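Long-range contacts in carbamate kinase (Mycoplasma penetrans, PDB 4AXS), which probably catalyses phosphoryl transfer between carbamoyl phosphate and ADP, yielding ATP and carbamate, as a member of the amino acid kinase family: residues A[249-254]-A[313-318]; A[254-259]-A[326-331]. All coordinates share one frame; numbering follows the deposited sequence.

Contact 1: residues A[249-254]-A[313-318]; sequences VVLTAV and ADLSKV. With SO4 (sulfate ion), chain C.
With CG of Leu-251 beside its backbone N and opposite the carbonyl carbon (chi1 -65°), the isobutyl group is brought against Leu-315 and Val-318. The side chains of Leu-251 and Leu-315 run at about a right angle, and CD2 of Leu-315 lies 3.5 Å from CB of Leu-251 and 3.7 Å from its CD1. The other branch of the fork, CD2 of Leu-251, comes within 4.0 Å of CG2 of Val-318, the methyl anti to the backbone N. The backbones are joined mainly by one bond, from Thr-252 N to Ala-313 O at 3.1 Å, with the donor tilted 30° from the carbonyl plane and an N-H...O angle of 139°. Ala-313 N returns a longer, weak bond to Val-250 O. Beyond them Asp-314 OD2 forms a salt bridge with Lys-317 NZ at 3.2 Å. Just past the strand's C-terminal end, Thr-252 OG1 faces O1 of a sulfate ion, probably from the crystallisation liquor, at a modelled distance too short to trust; Asn-34 ND2 also binds the ion. This is the C-terminal edge of neighbouring parallel strands in the alpha/beta sheet of the amino acid kinase fold. Strand 247-251 is held between strands 27-31 and 309-313. Helix 48-59 packs on Leu-315 and Val-318 through Ile-49, Pro-50 and Lys-53, while Lys-294 of helix 292-302 touches Val-250 and Thr-252.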
ATOM      1  N   VAL A 249       7.824 -21.166   2.763  1.00 47.15           N
ATOM      2  CA  VAL A 249       7.011 -21.919   1.811  1.00 43.50           C
ATOM      3  C   VAL A 249       6.748 -21.143   0.535  1.00 43.58           C
ATOM      4  O   VAL A 249       6.234 -20.025   0.572  1.00 46.70           O
ATOM      5  CB  VAL A 249       5.636 -22.291   2.379  1.00 46.93           C
ATOM      6  CG1 VAL A 249       4.794 -22.981   1.299  1.00 41.34           C
ATOM      7  CG2 VAL A 249       5.774 -23.153   3.621  1.00 47.09           C
ATOM      8  N   VAL A 250       7.078 -21.759  -0.590  1.00 39.42           N
ATOM      9  CA  VAL A 250       6.875 -21.169  -1.901  1.00 43.14           C
ATOM     10  C   VAL A 250       5.711 -21.862  -2.601  1.00 47.79           C
ATOM     11  O   VAL A 250       5.820 -23.038  -2.982  1.00 43.76           O
ATOM     12  CB  VAL A 250       8.148 -21.323  -2.756  1.00 46.87           C
ATOM     13  CG1 VAL A 250       7.897 -20.893  -4.197  1.00 44.74           C
ATOM     14  CG2 VAL A 250       9.316 -20.549  -2.122  1.00 37.20           C
ATOM     15  N   LEU A 251       4.595 -21.144  -2.754  1.00 45.64           N
ATOM     16  CA  LEU A 251       3.386 -21.736  -3.319  1.00 42.43           C
ATOM     17  C   LEU A 251       3.443 -21.691  -4.819  1.00 45.96           C
ATOM     18  O   LEU A 251       3.771 -20.666  -5.414  1.00 52.76           O
ATOM     19  CB  LEU A 251       2.136 -21.030  -2.831  1.00 46.15           C
ATOM     20  CG  LEU A 251       1.877 -21.166  -1.340  1.00 51.59           C
ATOM     21  CD1 LEU A 251       0.580 -20.456  -0.972  1.00 53.17           C
ATOM     22  CD2 LEU A 251       1.835 -22.638  -0.949  1.00 53.91           C
ATOM     23  N   THR A 252       3.113 -22.814  -5.430  1.00 46.42           N
ATOM     24  CA  THR A 252       3.375 -23.007  -6.837  1.00 49.11           C
ATOM     25  C   THR A 252       2.524 -24.179  -7.278  1.00 48.52           C
ATOM     26  O   THR A 252       2.093 -24.973  -6.449  1.00 49.65           O
ATOM     27  CB  THR A 252       4.872 -23.310  -7.075  1.00 50.00           C
ATOM     28  OG1 THR A 252       5.194 -23.113  -8.458  1.00 52.12           O
ATOM     29  CG2 THR A 252       5.211 -24.741  -6.649  1.00 45.45           C
ATOM     30  N   ALA A 253       2.293 -24.293  -8.580  1.00 49.03           N
ATOM     31  CA  ALA A 253       1.275 -25.210  -9.089  1.00 52.18           C
ATOM     32  C   ALA A 253       1.753 -26.647  -9.269  1.00 48.64           C
ATOM     33  O   ALA A 253       1.280 -27.337 -10.169  1.00 51.25           O
ATOM     34  CB  ALA A 253       0.702 -24.683 -10.403  1.00 45.65           C
ATOM     35  N   VAL A 254       2.677 -27.097  -8.422  1.00 45.95           N
ATOM     36  CA  VAL A 254       3.178 -28.470  -8.514  1.00 50.68           C
ATOM     37  C   VAL A 254       3.150 -29.191  -7.173  1.00 50.14           C
ATOM     38  O   VAL A 254       3.343 -28.584  -6.126  1.00 52.85           O
ATOM     39  CB  VAL A 254       4.623 -28.533  -9.071  1.00 51.45           C
ATOM     40  CG1 VAL A 254       4.738 -27.752 -10.381  1.00 51.80           C
ATOM     41  CG2 VAL A 254       5.634 -28.036  -8.033  1.00 45.39           C
ATOM     42  N   ALA A 313       5.513 -26.393  -2.438  1.00 52.44           N
ATOM     43  CA  ALA A 313       4.316 -27.198  -2.658  1.00 44.67           C
ATOM     44  C   ALA A 313       3.162 -26.383  -3.246  1.00 47.91           C
ATOM     45  O   ALA A 313       3.246 -25.156  -3.360  1.00 48.69           O
ATOM     46  CB  ALA A 313       3.891 -27.873  -1.362  1.00 43.48           C
ATOM     47  N   ASP A 314       2.084 -27.079  -3.609  1.00 49.13           N
ATOM     48  CA  ASP A 314       0.905 -26.454  -4.204  1.00 51.02           C
ATOM     49  C   ASP A 314      -0.049 -25.942  -3.132  1.00 54.97           C
ATOM     50  O   ASP A 314       0.057 -26.309  -1.963  1.00 55.93           O
ATOM     51  CB  ASP A 314       0.256 -27.384  -5.235  1.00 53.13           C
ATOM     52  CG  ASP A 314      -1.039 -26.810  -5.823  1.00 60.21           C
ATOM     53  OD1 ASP A 314      -1.171 -25.569  -5.930  1.00 58.66           O
ATOM     54  OD2 ASP A 314      -1.933 -27.605  -6.193  1.00 64.54           O
ATOM     55  N   LEU A 315      -0.967 -25.072  -3.548  1.00 57.83           N
ATOM     56  CA  LEU A 315      -1.999 -24.525  -2.671  1.00 58.42           C
ATOM     57  C   LEU A 315      -2.992 -25.466  -1.993  1.00 58.21           C
ATOM     58  O   LEU A 315      -3.289 -25.322  -0.804  1.00 59.83           O
ATOM     59  CB  LEU A 315      -2.949 -23.665  -3.503  1.00 58.78           C
ATOM     60  CG  LEU A 315      -2.563 -22.195  -3.692  1.00 59.81           C
ATOM     61  CD1 LEU A 315      -3.029 -21.352  -2.507  1.00 53.83           C
ATOM     62  CD2 LEU A 315      -1.056 -22.061  -3.928  1.00 59.45           C
ATOM     63  N   SER A 316      -3.511 -26.416  -2.766  1.00 52.81           N
ATOM     64  CA  SER A 316      -4.476 -27.396  -2.268  1.00 59.62           C
ATOM     65  C   SER A 316      -3.803 -28.239  -1.173  1.00 60.53           C
ATOM     66  O   SER A 316      -4.425 -28.589  -0.163  1.00 56.69           O
ATOM     67  CB  SER A 316      -4.893 -28.317  -3.423  1.00 57.90           C
ATOM     68  OG  SER A 316      -5.515 -27.606  -4.482  1.00 55.37           O
ATOM     69  N   LYS A 317      -2.531 -28.561  -1.375  1.00 54.19           N
ATOM     70  CA  LYS A 317      -1.892 -29.585  -0.561  1.00 62.67           C
ATOM     71  C   LYS A 317      -0.786 -29.052   0.340  1.00 64.42           C
ATOM     72  O   LYS A 317       0.231 -29.723   0.548  1.00 62.74           O
ATOM     73  CB  LYS A 317      -1.361 -30.693  -1.473  1.00 61.35           C
ATOM     74  CG  LYS A 317      -2.401 -31.154  -2.499  1.00 63.43           C
ATOM     75  CD  LYS A 317      -1.800 -32.016  -3.590  1.00 62.75           C
ATOM     76  CE  LYS A 317      -2.606 -31.939  -4.881  1.00 64.27           C
ATOM     77  NZ  LYS A 317      -2.204 -30.780  -5.729  1.00 67.98           N
ATOM     78  N   VAL A 318      -0.999 -27.864   0.897  1.00 57.54           N
ATOM     79  CA  VAL A 318       0.064 -27.175   1.614  1.00 57.62           C
ATOM     80  C   VAL A 318       0.111 -27.481   3.108  1.00 63.16           C
ATOM     81  O   VAL A 318       1.165 -27.366   3.731  1.00 65.90           O
ATOM     82  CB  VAL A 318       0.009 -25.658   1.389  1.00 67.04           C
ATOM     83  CG1 VAL A 318      -1.396 -25.121   1.655  1.00 65.09           C
ATOM     84  CG2 VAL A 318       1.042 -24.954   2.264  1.00 66.94           C
TER
HETATM   85  S   SO4 C1312       3.687 -20.039 -10.077  1.00 68.64           S
HETATM   86  O1  SO4 C1312       3.956 -21.364  -9.527  1.00 63.77           O
HETATM   87  O2  SO4 C1312       2.369 -20.086 -10.715  1.00 60.86           O
HETATM   88  O3  SO4 C1312       3.719 -19.059  -8.993  1.00 59.21           O
HETATM   89  O4  SO4 C1312       4.716 -19.682 -11.062  1.00 61.57           O

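Contact 2: residues A[254-259]-A[326-331]; sequences VDYVYV and SGTKII
Tyr-256 reaches across to the backbone at Ser-326 and Gly-327, just before strand 328-330, and its atoms can be followed outward. CB lies 3.8 Å from Thr-328 OG1, which sits at the ring edge, near the ring plane. CD1 is 3.3 Å from Gly-327 O, CE1 comes equally near Gly-327 N and O, CZ lies 4.0 Å from Gly-327 N, and OH ends 3.8 Å from CA of Ser-326. The ring therefore runs along the backbone of 326-327, meeting Gly-327 O obliquely. Next in the chain, Val-257 N donates to Thr-328 OG1 at 3.0 Å with an N-H...O angle of 161°, a nearly straight bond. That hydroxyl stands beside its own backbone N (chi1 -64°) and is also hydrogen-bonded to Leu-269 O, so two partners fix its rotation. The Val-257 and Thr-328 side chains cross at about a right angle, with CG1 of Val-257 3.4 Å from CB of Thr-328. The contact thus joins the loop leaving strand 247-251 to strand 328-330, one of the two outermost strands of the five-stranded sheet within this chain, antiparallel to 309-313. Helix 292-302 packs on Ile-330, and strand 258-259 pairs with 267-268 in a separate two-stranded sheet.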
ATOM      1  N   VAL A 254       2.677 -27.097  -8.422  1.00 45.95           N
ATOM      2  CA  VAL A 254       3.178 -28.470  -8.514  1.00 50.68           C
ATOM      3  C   VAL A 254       3.150 -29.191  -7.173  1.00 50.14           C
ATOM      4  O   VAL A 254       3.343 -28.584  -6.126  1.00 52.85           O
ATOM      5  CB  VAL A 254       4.623 -28.533  -9.071  1.00 51.45           C
ATOM      6  CG1 VAL A 254       4.738 -27.752 -10.381  1.00 51.80           C
ATOM      7  CG2 VAL A 254       5.634 -28.036  -8.033  1.00 45.39           C
ATOM      8  N   ASP A 255       2.914 -30.495  -7.213  1.00 52.94           N
ATOM      9  CA  ASP A 255       2.970 -31.325  -6.009  1.00 53.66           C
ATOM     10  C   ASP A 255       4.414 -31.576  -5.550  1.00 51.61           C
ATOM     11  O   ASP A 255       4.700 -31.597  -4.348  1.00 47.33           O
ATOM     12  CB  ASP A 255       2.241 -32.646  -6.244  1.00 52.34           C
ATOM     13  CG  ASP A 255       2.755 -33.383  -7.469  1.00 60.60           C
ATOM     14  OD1 ASP A 255       3.366 -32.722  -8.347  1.00 56.71           O
ATOM     15  OD2 ASP A 255       2.555 -34.625  -7.551  1.00 57.31           O
ATOM     16  N   TYR A 256       5.313 -31.760  -6.519  1.00 51.77           N
ATOM     17  CA  TYR A 256       6.750 -31.889  -6.256  1.00 51.35           C
ATOM     18  C   TYR A 256       7.535 -31.228  -7.373  1.00 53.85           C
ATOM     19  O   TYR A 256       7.042 -31.102  -8.508  1.00 53.86           O
ATOM     20  CB  TYR A 256       7.169 -33.365  -6.183  1.00 51.92           C
ATOM     21  CG  TYR A 256       6.373 -34.177  -5.198  1.00 44.93           C
ATOM     22  CD1 TYR A 256       6.759 -34.263  -3.866  1.00 43.10           C
ATOM     23  CD2 TYR A 256       5.230 -34.847  -5.599  1.00 46.11           C
ATOM     24  CE1 TYR A 256       6.025 -35.000  -2.958  1.00 46.05           C
ATOM     25  CE2 TYR A 256       4.488 -35.590  -4.703  1.00 49.44           C
ATOM     26  CZ  TYR A 256       4.888 -35.663  -3.385  1.00 50.34           C
ATOM     27  OH  TYR A 256       4.142 -36.403  -2.499  1.00 53.46           O
ATOM     28  N   VAL A 257       8.762 -30.812  -7.076  1.00 48.69           N
ATOM     29  CA  VAL A 257       9.651 -30.433  -8.163  1.00 51.21           C
ATOM     30  C   VAL A 257      10.300 -31.708  -8.694  1.00 45.78           C
ATOM     31  O   VAL A 257      10.825 -32.515  -7.936  1.00 47.21           O
ATOM     32  CB  VAL A 257      10.703 -29.362  -7.766  1.00 49.26           C
ATOM     33  CG1 VAL A 257      10.592 -29.008  -6.280  1.00 44.50           C
ATOM     34  CG2 VAL A 257      12.136 -29.803  -8.171  1.00 39.70           C
ATOM     35  N   TYR A 258      10.226 -31.899 -10.002  1.00 49.84           N
ATOM     36  CA  TYR A 258      10.749 -33.108 -10.613  1.00 54.09           C
ATOM     37  C   TYR A 258      12.131 -32.891 -11.225  1.00 51.35           C
ATOM     38  O   TYR A 258      12.518 -31.764 -11.543  1.00 47.24           O
ATOM     39  CB  TYR A 258       9.760 -33.652 -11.648  1.00 49.25           C
ATOM     40  CG  TYR A 258       8.530 -34.282 -11.025  1.00 57.47           C
ATOM     41  CD1 TYR A 258       7.497 -33.498 -10.530  1.00 55.72           C
ATOM     42  CD2 TYR A 258       8.405 -35.665 -10.920  1.00 61.25           C
ATOM     43  CE1 TYR A 258       6.375 -34.067  -9.956  1.00 53.69           C
ATOM     44  CE2 TYR A 258       7.281 -36.244 -10.347  1.00 56.79           C
ATOM     45  CZ  TYR A 258       6.270 -35.436  -9.864  1.00 61.65           C
ATOM     46  OH  TYR A 258       5.146 -36.001  -9.287  1.00 64.44           O
ATOM     47  N   VAL A 259      12.886 -33.977 -11.345  1.00 51.05           N
ATOM     48  CA  VAL A 259      14.103 -33.960 -12.146  1.00 53.40           C
ATOM     49  C   VAL A 259      13.944 -34.957 -13.300  1.00 51.14           C
ATOM     50  O   VAL A 259      13.207 -35.934 -13.184  1.00 51.14           O
ATOM     51  CB  VAL A 259      15.390 -34.208 -11.296  1.00 52.07           C
ATOM     52  CG1 VAL A 259      15.732 -32.959 -10.468  1.00 46.71           C
ATOM     53  CG2 VAL A 259      15.237 -35.441 -10.395  1.00 41.91           C
ATOM     54  N   SER A 326       3.496 -33.982   1.236  1.00 60.73           N
ATOM     55  CA  SER A 326       3.547 -33.500  -0.144  1.00 53.27           C
ATOM     56  C   SER A 326       4.662 -32.479  -0.339  1.00 52.03           C
ATOM     57  O   SER A 326       5.354 -32.095   0.614  1.00 53.48           O
ATOM     58  CB  SER A 326       2.192 -32.943  -0.600  1.00 53.44           C
ATOM     59  OG  SER A 326       2.092 -32.897  -2.021  1.00 48.64           O
ATOM     60  N   GLY A 327       4.856 -32.065  -1.584  1.00 43.22           N
ATOM     61  CA  GLY A 327       5.841 -31.041  -1.876  1.00 51.38           C
ATOM     62  C   GLY A 327       7.285 -31.441  -1.618  1.00 54.81           C
ATOM     63  O   GLY A 327       7.579 -32.545  -1.147  1.00 50.25           O
ATOM     64  N   THR A 328       8.192 -30.517  -1.923  1.00 52.42           N
ATOM     65  CA  THR A 328       9.616 -30.794  -1.894  1.00 46.41           C
ATOM     66  C   THR A 328      10.299 -29.961  -0.833  1.00 48.41           C
ATOM     67  O   THR A 328      10.374 -28.737  -0.957  1.00 54.84           O
ATOM     68  CB  THR A 328      10.264 -30.471  -3.246  1.00 49.06           C
ATOM     69  OG1 THR A 328       9.731 -31.334  -4.269  1.00 47.69           O
ATOM     70  CG2 THR A 328      11.773 -30.635  -3.154  1.00 43.75           C
ATOM     71  N   LYS A 329      10.796 -30.618   0.212  1.00 45.34           N
ATOM     72  CA  LYS A 329      11.504 -29.923   1.280  1.00 45.59           C
ATOM     73  C   LYS A 329      12.961 -29.692   0.883  1.00 46.90           C
ATOM     74  O   LYS A 329      13.613 -30.591   0.347  1.00 47.79           O
ATOM     75  CB  LYS A 329      11.424 -30.723   2.576  1.00 49.48           C
ATOM     76  CG  LYS A 329      11.937 -30.002   3.811  1.00 50.04           C
ATOM     77  CD  LYS A 329      12.416 -31.000   4.855  1.00 50.83           C
ATOM     78  CE  LYS A 329      12.162 -30.508   6.280  1.00 56.14           C
ATOM     79  NZ  LYS A 329      10.947 -31.139   6.895  1.00 59.30           N
ATOM     80  N   ILE A 330      13.457 -28.481   1.132  1.00 44.44           N
ATOM     81  CA  ILE A 330      14.837 -28.121   0.810  1.00 45.73           C
ATOM     82  C   ILE A 330      15.611 -27.791   2.075  1.00 47.48           C
ATOM     83  O   ILE A 330      15.127 -27.044   2.927  1.00 48.72           O
ATOM     84  CB  ILE A 330      14.911 -26.922  -0.169  1.00 41.04           C
ATOM     85  CG1 ILE A 330      14.547 -27.371  -1.584  1.00 44.73           C
ATOM     86  CG2 ILE A 330      16.302 -26.318  -0.170  1.00 39.72           C
ATOM     87  CD1 ILE A 330      13.970 -26.288  -2.459  1.00 45.13           C
ATOM     88  N   ILE A 331      16.815 -28.344   2.200  1.00 44.71           N
ATOM     89  CA  ILE A 331      17.608 -28.132   3.409  1.00 46.48           C
ATOM     90  C   ILE A 331      19.059 -27.776   3.125  1.00 44.93           C
ATOM     91  O   ILE A 331      19.544 -27.944   2.005  1.00 47.53           O
ATOM     92  CB  ILE A 331      17.561 -29.353   4.346  1.00 51.15           C
ATOM     93  CG1 ILE A 331      18.042 -30.604   3.613  1.00 49.95           C
ATOM     94  CG2 ILE A 331      16.145 -29.563   4.888  1.00 50.91           C
ATOM     95  CD1 ILE A 331      18.544 -31.679   4.536  1.00 47.69           C
TER

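Overall arrangement
Followed from the N terminus, the chain first makes strands 27-31 and 64-68 and then, much later, strand 247-251, whose exit begins contact 1. It passes through Val-254, shared by both contacts, into 254-259 and the small two-stranded sheet, then through helices 274-282 and 292-302 to strand 309-313. There contact 1 closes a loop of 58 intervening residues, joining neighbouring strands of the five-stranded sheet at their ends. Helix 318-321 and strand 328-330 follow, and contact 2 closes a second loop of 66, bringing the segment that leads into the two-stranded sheet against the larger sheet's edge strand. The loops cross. With centres about 9 Å apart, the contacts touch where Ala-313 CB packs on Gly-327 CA.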